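Local coordinates for protein putative carbohydrate-active enzyme (Uncultured organism, PDB 5WH8) that probably hydrolyses O-glycosyl bonds as a cellulase, this chain being the glycoside hydrolase family 5 TIM-barrel part of a longer multi-modular protein, at residues L233-F238 and R264-V269; Q30-S35 and N59-R64; I179-T184 and M205-F210. All coordinates share one frame; numbering follows the deposited sequence.

Contact 1: L233-F238 and R264-V269; sequences LFVTEF and RKISWV. With EDO (1,2-ethanediol), chain F; EDO (1,2-ethanediol), chain D.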
# COMPACT_ATOMS: atom_id res chain seq x y z
N LEU A 233 -9.46 4.71 6.98
CA LEU A 233 -8.11 4.18 7.23
C LEU A 233 -7.78 3.08 6.23
O LEU A 233 -8.65 2.32 5.81
CB LEU A 233 -7.99 3.62 8.64
CG LEU A 233 -8.36 4.55 9.79
CD1 LEU A 233 -8.09 3.82 11.09
CD2 LEU A 233 -7.61 5.88 9.71
N PHE A 234 -6.50 3.00 5.85
CA PHE A 234 -6.03 1.95 4.94
C PHE A 234 -4.77 1.34 5.54
O PHE A 234 -3.82 2.06 5.79
CB PHE A 234 -5.72 2.55 3.55
CG PHE A 234 -5.72 1.56 2.39
CD1 PHE A 234 -4.90 0.44 2.39
CD2 PHE A 234 -6.55 1.77 1.29
CE1 PHE A 234 -4.91 -0.45 1.29
CE2 PHE A 234 -6.56 0.88 0.20
CZ PHE A 234 -5.74 -0.22 0.21
N VAL A 235 -4.75 0.02 5.79
CA VAL A 235 -3.51 -0.59 6.30
C VAL A 235 -2.61 -0.94 5.09
O VAL A 235 -2.66 -2.05 4.57
CB VAL A 235 -3.81 -1.81 7.20
CG1 VAL A 235 -2.53 -2.54 7.63
CG2 VAL A 235 -4.56 -1.34 8.45
N THR A 236 -1.77 0.01 4.67
CA THR A 236 -0.94 -0.20 3.49
C THR A 236 0.29 -1.05 3.81
O THR A 236 1.02 -1.44 2.91
CB THR A 236 -0.47 1.11 2.84
OG1 THR A 236 0.32 1.84 3.79
CG2 THR A 236 -1.65 2.01 2.39
N GLU A 237 0.53 -1.33 5.09
CA GLU A 237 1.62 -2.21 5.49
C GLU A 237 1.35 -2.82 6.87
O GLU A 237 1.08 -2.09 7.82
CB GLU A 237 2.96 -1.46 5.51
CG GLU A 237 4.19 -2.37 5.58
CD GLU A 237 5.49 -1.57 5.70
OE1 GLU A 237 5.78 -0.72 4.82
OE2 GLU A 237 6.21 -1.81 6.69
N PHE A 238 1.46 -4.14 6.99
CA PHE A 238 1.52 -4.76 8.30
C PHE A 238 2.37 -6.03 8.21
O PHE A 238 2.54 -6.60 7.13
CB PHE A 238 0.13 -5.12 8.85
CG PHE A 238 -0.45 -6.36 8.19
CD1 PHE A 238 -1.09 -6.24 6.97
CD2 PHE A 238 -0.34 -7.62 8.77
CE1 PHE A 238 -1.60 -7.35 6.32
CE2 PHE A 238 -0.82 -8.74 8.10
CZ PHE A 238 -1.48 -8.59 6.89
N ARG A 264 -14.52 -3.79 10.32
CA ARG A 264 -14.51 -2.40 9.88
C ARG A 264 -14.30 -2.24 8.36
O ARG A 264 -14.22 -1.12 7.84
CB ARG A 264 -13.44 -1.65 10.67
CG ARG A 264 -13.82 -1.45 12.12
CD ARG A 264 -12.65 -1.24 13.05
NE ARG A 264 -13.13 -1.21 14.43
CZ ARG A 264 -13.49 -2.28 15.14
NH1 ARG A 264 -13.39 -3.50 14.63
NH2 ARG A 264 -13.93 -2.12 16.39
N LYS A 265 -14.21 -3.37 7.66
CA LYS A 265 -14.01 -3.37 6.21
C LYS A 265 -12.75 -2.60 5.78
O LYS A 265 -12.74 -1.89 4.77
CB LYS A 265 -15.25 -2.79 5.52
CG LYS A 265 -15.52 -3.30 4.13
CD LYS A 265 -16.00 -4.73 4.14
CE LYS A 265 -16.64 -5.10 2.80
NZ LYS A 265 -16.88 -6.55 2.71
N ILE A 266 -11.68 -2.74 6.56
CA ILE A 266 -10.42 -2.03 6.33
C ILE A 266 -9.50 -2.90 5.47
O ILE A 266 -9.24 -4.07 5.80
CB ILE A 266 -9.74 -1.66 7.67
CG1 ILE A 266 -10.56 -0.57 8.37
CG2 ILE A 266 -8.29 -1.18 7.49
CD1 ILE A 266 -10.13 -0.29 9.79
N SER A 267 -9.02 -2.32 4.37
CA SER A 267 -8.11 -2.99 3.45
C SER A 267 -6.72 -3.17 4.05
O SER A 267 -6.28 -2.32 4.87
CB SER A 267 -8.00 -2.21 2.13
OG SER A 267 -9.25 -2.18 1.42
N TRP A 268 -6.04 -4.24 3.63
CA TRP A 268 -4.73 -4.59 4.18
C TRP A 268 -3.75 -5.12 3.14
O TRP A 268 -4.14 -5.75 2.15
CB TRP A 268 -4.88 -5.59 5.33
CG TRP A 268 -5.52 -6.93 5.15
CD1 TRP A 268 -6.74 -7.31 5.64
CD2 TRP A 268 -4.94 -8.12 4.57
NE1 TRP A 268 -6.97 -8.63 5.39
CE2 TRP A 268 -5.89 -9.16 4.73
CE3 TRP A 268 -3.72 -8.42 3.93
CZ2 TRP A 268 -5.66 -10.46 4.30
CZ3 TRP A 268 -3.51 -9.69 3.48
CH2 TRP A 268 -4.47 -10.70 3.67
N VAL A 269 -2.47 -4.81 3.40
CA VAL A 269 -1.36 -5.15 2.52
C VAL A 269 -0.21 -5.67 3.40
O VAL A 269 0.28 -4.96 4.27
CB VAL A 269 -0.89 -3.93 1.71
CG1 VAL A 269 0.23 -4.30 0.77
CG2 VAL A 269 -2.07 -3.31 0.93
C1 EDO F . -19.65 -8.17 0.71
O1 EDO F . -18.77 -7.04 0.66
C2 EDO F . -18.84 -9.44 0.92
O2 EDO F . -18.21 -9.40 2.21
C1 EDO D . -9.75 -12.67 5.82
O1 EDO D . -11.14 -12.38 6.12
C2 EDO D . -8.86 -11.62 6.46
O2 EDO D . -9.23 -10.31 5.99
O HOH W 1 -9.35 0.46 3.95
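Leu233 reaches Ser267 through one water, which donates to Leu233 O and accepts from Ser267 N. With CG anti to its own nitrogen (chi1 -159°), Phe234 offers one ring face to Ser267 CB, a CH-pi contact 3.8 Å from the ring centroid and displaced toward the rim, while Val269 CG2 meets its edge. Val235 carries the register: its N donates to Ser267 O (2.9 Å), and its O takes a weak bond from Val269 N. The segments lie on the seventh strand and at the start of the eighth in the TIM barrel, parallel neighbours in a beta-alpha-beta crossover whose helix, 251-263, covers Val235 and Trp268 through Met261. Thr236 presses its carbonyl oxygen to Val269 CB at 3.4 Å, while its hydroxyl bonds to His209 and Glu145. Glu237 adds a CA-H...O contact to Val269 O (3.3 Å), and its carboxylate is hydrogen-bonded to Tyr211 and salt-bridged to Arg64. Phe238 N donates to the same Val269 O at 3.1 Å. The Phe238 ring points its edge at the Trp268 face in an offset T-shaped pair, six-membered rings 5.4 Å between centroids, planes at 89°; indole NE1 donates to an ethanediol, probably from the crystallisation liquor.

Contact 2: Q30-S35 and N59-R64; sequences QLRGMS and NIDIFR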
# COMPACT_ATOMS: atom_id res chain seq x y z
N GLN A 30 -13.38 -4.14 0.71
CA GLN A 30 -12.16 -4.43 1.48
C GLN A 30 -11.21 -5.21 0.56
O GLN A 30 -11.55 -6.31 0.12
CB GLN A 30 -12.47 -5.25 2.75
CG GLN A 30 -11.20 -5.68 3.50
CD GLN A 30 -11.44 -6.69 4.59
OE1 GLN A 30 -12.27 -7.60 4.46
NE2 GLN A 30 -10.69 -6.56 5.67
N LEU A 31 -10.04 -4.64 0.28
CA LEU A 31 -9.01 -5.27 -0.56
C LEU A 31 -7.95 -5.91 0.33
O LEU A 31 -7.68 -5.41 1.41
CB LEU A 31 -8.34 -4.25 -1.47
CG LEU A 31 -9.23 -3.42 -2.41
CD1 LEU A 31 -8.40 -2.35 -3.12
CD2 LEU A 31 -10.00 -4.34 -3.41
N ARG A 32 -7.36 -7.01 -0.15
CA ARG A 32 -6.31 -7.74 0.55
C ARG A 32 -5.16 -8.01 -0.41
O ARG A 32 -5.39 -8.52 -1.50
CB ARG A 32 -6.85 -9.06 1.12
CG ARG A 32 -8.16 -8.89 1.92
CD ARG A 32 -8.76 -10.24 2.36
NE ARG A 32 -9.03 -11.09 1.20
CZ ARG A 32 -10.09 -11.88 1.04
NH1 ARG A 32 -11.03 -11.99 1.98
NH2 ARG A 32 -10.19 -12.59 -0.07
N GLY A 33 -3.93 -7.70 -0.02
CA GLY A 33 -2.82 -8.01 -0.91
C GLY A 33 -1.44 -7.98 -0.27
O GLY A 33 -1.28 -8.14 0.95
N MET A 34 -0.44 -7.75 -1.12
CA MET A 34 0.98 -7.85 -0.75
C MET A 34 1.75 -6.60 -1.14
O MET A 34 1.44 -5.95 -2.13
CB MET A 34 1.66 -9.04 -1.43
CG MET A 34 1.12 -10.40 -1.03
SD MET A 34 1.41 -10.81 0.71
CE MET A 34 3.21 -10.82 0.84
N SER A 35 2.74 -6.28 -0.32
CA SER A 35 3.74 -5.23 -0.61
C SER A 35 5.06 -5.80 -1.12
O SER A 35 5.53 -6.82 -0.64
CB SER A 35 4.03 -4.40 0.65
OG SER A 35 4.89 -3.30 0.38
N ASN A 59 -4.38 -15.12 -4.99
CA ASN A 59 -5.68 -14.42 -4.99
C ASN A 59 -5.60 -12.99 -4.45
O ASN A 59 -6.54 -12.51 -3.81
CB ASN A 59 -6.71 -15.22 -4.18
CG ASN A 59 -6.76 -16.68 -4.60
OD1 ASN A 59 -6.42 -17.58 -3.82
ND2 ASN A 59 -7.16 -16.92 -5.83
N ILE A 60 -4.50 -12.28 -4.70
CA ILE A 60 -4.40 -10.91 -4.20
C ILE A 60 -5.32 -9.97 -4.98
O ILE A 60 -5.62 -10.22 -6.15
CB ILE A 60 -2.95 -10.31 -4.24
CG1 ILE A 60 -2.41 -10.09 -5.66
CG2 ILE A 60 -1.99 -11.17 -3.40
CD1 ILE A 60 -1.14 -9.24 -5.71
N ASP A 61 -5.74 -8.90 -4.31
CA ASP A 61 -6.57 -7.86 -4.92
C ASP A 61 -5.77 -6.63 -5.30
O ASP A 61 -6.25 -5.79 -6.07
CB ASP A 61 -7.65 -7.40 -3.96
CG ASP A 61 -8.58 -8.51 -3.52
OD1 ASP A 61 -9.08 -9.27 -4.38
OD2 ASP A 61 -8.81 -8.59 -2.29
N ILE A 62 -4.58 -6.50 -4.72
CA ILE A 62 -3.81 -5.26 -4.75
C ILE A 62 -2.31 -5.58 -4.51
O ILE A 62 -1.98 -6.51 -3.74
CB ILE A 62 -4.35 -4.26 -3.69
CG1 ILE A 62 -3.62 -2.91 -3.75
CG2 ILE A 62 -4.31 -4.86 -2.30
CD1 ILE A 62 -4.45 -1.82 -3.05
N PHE A 63 -1.42 -4.84 -5.18
CA PHE A 63 0.02 -4.94 -4.98
C PHE A 63 0.57 -3.55 -4.71
O PHE A 63 0.17 -2.60 -5.35
CB PHE A 63 0.74 -5.56 -6.20
CG PHE A 63 2.16 -6.00 -5.91
CD1 PHE A 63 2.42 -7.10 -5.12
CD2 PHE A 63 3.23 -5.27 -6.38
CE1 PHE A 63 3.71 -7.47 -4.80
CE2 PHE A 63 4.53 -5.64 -6.08
CZ PHE A 63 4.77 -6.74 -5.30
N ARG A 64 1.51 -3.45 -3.78
CA ARG A 64 2.10 -2.17 -3.41
C ARG A 64 3.57 -2.11 -3.83
O ARG A 64 4.35 -3.00 -3.51
CB ARG A 64 1.95 -1.97 -1.89
CG ARG A 64 2.66 -0.76 -1.30
CD ARG A 64 2.36 -0.77 0.17
NE ARG A 64 2.76 0.36 0.99
CZ ARG A 64 3.69 0.33 1.96
NH1 ARG A 64 4.48 -0.72 2.16
NH2 ARG A 64 3.85 1.39 2.72
O HOH W 2 -11.19 -8.96 -0.63
O HOH W 3 -8.00 -11.30 -1.60
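Arg32 and Asp61 meet just ahead of the paired part of the first two strands of the TIM barrel, parallel neighbours joined by a beta-alpha-beta crossover through helix 48-56. Backbone bonds run the length of the contact: Asp61 N to Arg32 O at 2.9 Å, Met34 N to Ile62 O at a longer 3.3 Å, and Arg64 N to Met34 O at 3.0 Å.

Apolar contacts fall into two groups. Leu31 and Ile62 meet at about a right angle, CD1 to CD1 4.0 Å, next to Tyr103. Met34 lays CG against Ile60 CG2 (4.0 Å), and together with Phe63 these two pack on Leu54 of helix 48-56.

Side-chain polar contacts lie at both ends. Asp61 points toward segment 30-35, and its OD2, through the anti lone pair, accepts Arg32 N at 3.0 Å; two waters also donate to it, three bonds in all. One of these waters is shared with Gln30 O, the other with Arg32 NH2 and Asn59 O. The Arg32 guanidinium makes no direct salt bridge with Asp61; Gln309 and Pro310 carbonyls hold it, while Asp61 OD1 pairs with Lys311 and Tyr313. At the other end Arg64, extended from CG to NE, is salt-bridged through NE to Glu145 and through NH1 to Glu237; NH1 also donates to Ser35 OG at 3.2 Å, the oxygen only 8° out of the guanidinium plane.

Contact 3: I179-T184 and M205-F210; sequences IIICGT and MYTLHF. With EDO (1,2-ethanediol), chain B.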
# COMPACT_ATOMS: atom_id res chain seq x y z
N ILE A 179 -7.68 8.07 -5.55
CA ILE A 179 -7.46 8.04 -4.10
C ILE A 179 -6.01 8.33 -3.73
O ILE A 179 -5.08 7.77 -4.32
CB ILE A 179 -7.88 6.70 -3.49
CG1 ILE A 179 -9.36 6.45 -3.76
CG2 ILE A 179 -7.57 6.64 -1.96
CD1 ILE A 179 -9.90 5.17 -3.20
N ILE A 180 -5.85 9.24 -2.77
CA ILE A 180 -4.56 9.56 -2.16
C ILE A 180 -4.58 9.04 -0.74
O ILE A 180 -5.57 9.24 -0.01
CB ILE A 180 -4.27 11.08 -2.18
CG1 ILE A 180 -4.11 11.53 -3.64
CG2 ILE A 180 -3.03 11.43 -1.37
CD1 ILE A 180 -4.07 13.03 -3.85
N ILE A 181 -3.53 8.33 -0.35
CA ILE A 181 -3.41 7.75 1.01
C ILE A 181 -2.27 8.49 1.70
O ILE A 181 -1.14 8.48 1.20
CB ILE A 181 -3.11 6.23 1.01
CG1 ILE A 181 -4.07 5.45 0.11
CG2 ILE A 181 -3.16 5.67 2.47
CD1 ILE A 181 -3.69 3.99 -0.15
N CYS A 182 -2.57 9.11 2.83
CA CYS A 182 -1.64 9.99 3.52
C CYS A 182 -1.11 9.39 4.81
O CYS A 182 -1.90 9.06 5.70
CB CYS A 182 -2.32 11.33 3.85
SG CYS A 182 -1.20 12.58 4.60
N GLY A 183 0.22 9.28 4.92
CA GLY A 183 0.87 8.75 6.11
C GLY A 183 0.62 9.62 7.33
O GLY A 183 0.20 10.78 7.20
N THR A 184 0.86 9.04 8.50
CA THR A 184 0.62 9.74 9.76
C THR A 184 1.85 9.61 10.67
O THR A 184 2.75 8.80 10.39
CB THR A 184 -0.66 9.21 10.45
OG1 THR A 184 -0.61 7.79 10.61
CG2 THR A 184 -1.91 9.59 9.60
N MET A 205 -7.56 8.97 2.16
CA MET A 205 -7.52 7.99 3.24
C MET A 205 -6.23 8.17 4.03
O MET A 205 -5.30 8.83 3.55
CB MET A 205 -7.61 6.55 2.68
CG MET A 205 -8.86 6.34 1.82
SD MET A 205 -9.00 4.67 1.14
CE MET A 205 -9.54 3.78 2.58
N TYR A 206 -6.18 7.62 5.24
CA TYR A 206 -5.07 7.81 6.17
C TYR A 206 -4.44 6.45 6.51
O TYR A 206 -5.14 5.45 6.76
CB TYR A 206 -5.56 8.52 7.45
CG TYR A 206 -6.02 9.93 7.16
CD1 TYR A 206 -7.30 10.17 6.66
CD2 TYR A 206 -5.17 11.01 7.34
CE1 TYR A 206 -7.72 11.47 6.36
CE2 TYR A 206 -5.60 12.32 7.06
CZ TYR A 206 -6.85 12.52 6.54
OH TYR A 206 -7.28 13.81 6.26
N THR A 207 -3.12 6.44 6.48
CA THR A 207 -2.35 5.22 6.71
C THR A 207 -2.29 4.78 8.17
O THR A 207 -1.99 5.58 9.07
CB THR A 207 -0.94 5.44 6.23
OG1 THR A 207 -0.98 5.99 4.92
CG2 THR A 207 -0.13 4.16 6.23
N LEU A 208 -2.54 3.49 8.38
CA LEU A 208 -2.30 2.81 9.64
C LEU A 208 -1.34 1.63 9.38
O LEU A 208 -1.61 0.81 8.51
CB LEU A 208 -3.62 2.30 10.24
CG LEU A 208 -3.52 1.50 11.53
CD1 LEU A 208 -3.04 2.40 12.69
CD2 LEU A 208 -4.87 0.79 11.83
N HIS A 209 -0.24 1.56 10.11
CA HIS A 209 0.70 0.43 10.01
C HIS A 209 0.83 -0.27 11.36
O HIS A 209 0.99 0.38 12.40
CB HIS A 209 2.09 0.88 9.57
CG HIS A 209 2.20 1.24 8.12
ND1 HIS A 209 3.39 1.62 7.55
CD2 HIS A 209 1.28 1.27 7.13
CE1 HIS A 209 3.20 1.89 6.28
NE2 HIS A 209 1.92 1.69 5.99
N PHE A 210 0.76 -1.60 11.34
CA PHE A 210 0.96 -2.38 12.57
C PHE A 210 1.81 -3.60 12.31
O PHE A 210 1.85 -4.10 11.19
CB PHE A 210 -0.38 -2.81 13.21
CG PHE A 210 -1.10 -3.93 12.49
CD1 PHE A 210 -0.80 -5.26 12.79
CD2 PHE A 210 -2.10 -3.70 11.55
CE1 PHE A 210 -1.42 -6.31 12.14
CE2 PHE A 210 -2.72 -4.76 10.90
CZ PHE A 210 -2.38 -6.06 11.22
C1 EDO B . -8.70 4.76 -7.38
O1 EDO B . -7.61 5.44 -6.78
C2 EDO B . -8.49 3.26 -7.26
O2 EDO B . -9.51 2.62 -8.01
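Thr184 and Cys182 approach the Tyr206 ring from different directions. Thr184 CG2 lies at the ring's edge, near its plane and 4.2 Å from CD2, whereas Cys182 O comes at a slant. Further cover for the phenol group comes from Trp157 of helix 157-172, from Ala194 and from the loop residues Pro198 and Leu231, and its hydroxyl bonds to Leu199 N.

The segments lie on the fifth and sixth strands of the TIM barrel, parallel neighbours whose short axes cross at -47°, a marked twist. Three backbone bonds link the strands: Met205 N donates to Ile180 O at 3.0 Å, Cys182 N to Met205 O at 2.8 Å, and Thr207 N to Cys182 O at 3.0 Å. Ile181 CA and Tyr206 CA add CA-H...O contacts to Met205 O and Cys182 O.

Cys182 and Tyr206 share one side of the sheet. On the other side, Ile181 and Met205 point toward the barrel interior, where Ile181 meets Thr236 and Met205 meets Phe234 of the next strand. Ile181 carries CG2 anti to its backbone nitrogen, which places that methyl 3.3 Å from Thr207 OG1, the two side chains crossing at about a right angle. At the start of the pair, Ile179 CG2 rests on Met205 SD at 3.9 Å, and Ile179 N donates to an ethanediol.

Beyond the ladder, Thr184 takes up the bonding with its side chain: with OG1 held between its own nitrogen and carbonyl carbon (chi1 54°), the hydroxyl donates to Thr207 O at 3.0 Å, approaching nearly in line with the C=O.

How the contacts relate
All three contacts belong to one closed eight-stranded barrel, and contact 1 is the one that joins the others. Its strand 233-239 lies beside strand 204-211 of contact 3, with Phe234 N bonded to Tyr206 O at 3.0 Å. Its strand 268-273 lies beside strand 32-36 of contact 2, where Ser267 OG reaches Leu31 N at 2.8 Å. Contacts 2 and 3 are more distant, with centres about 15 Å apart, yet Arg64 NH2 comes within 3.7 Å of His209 CE1. Arg64 is salt-bridged to Glu145 and Glu237, and His209 bonds to Glu149. In family 5 the catalytic glutamates lie at the C-terminal ends of strands four and seven, positions consistent with Glu149 and Glu237, so this cluster probably borders the active site.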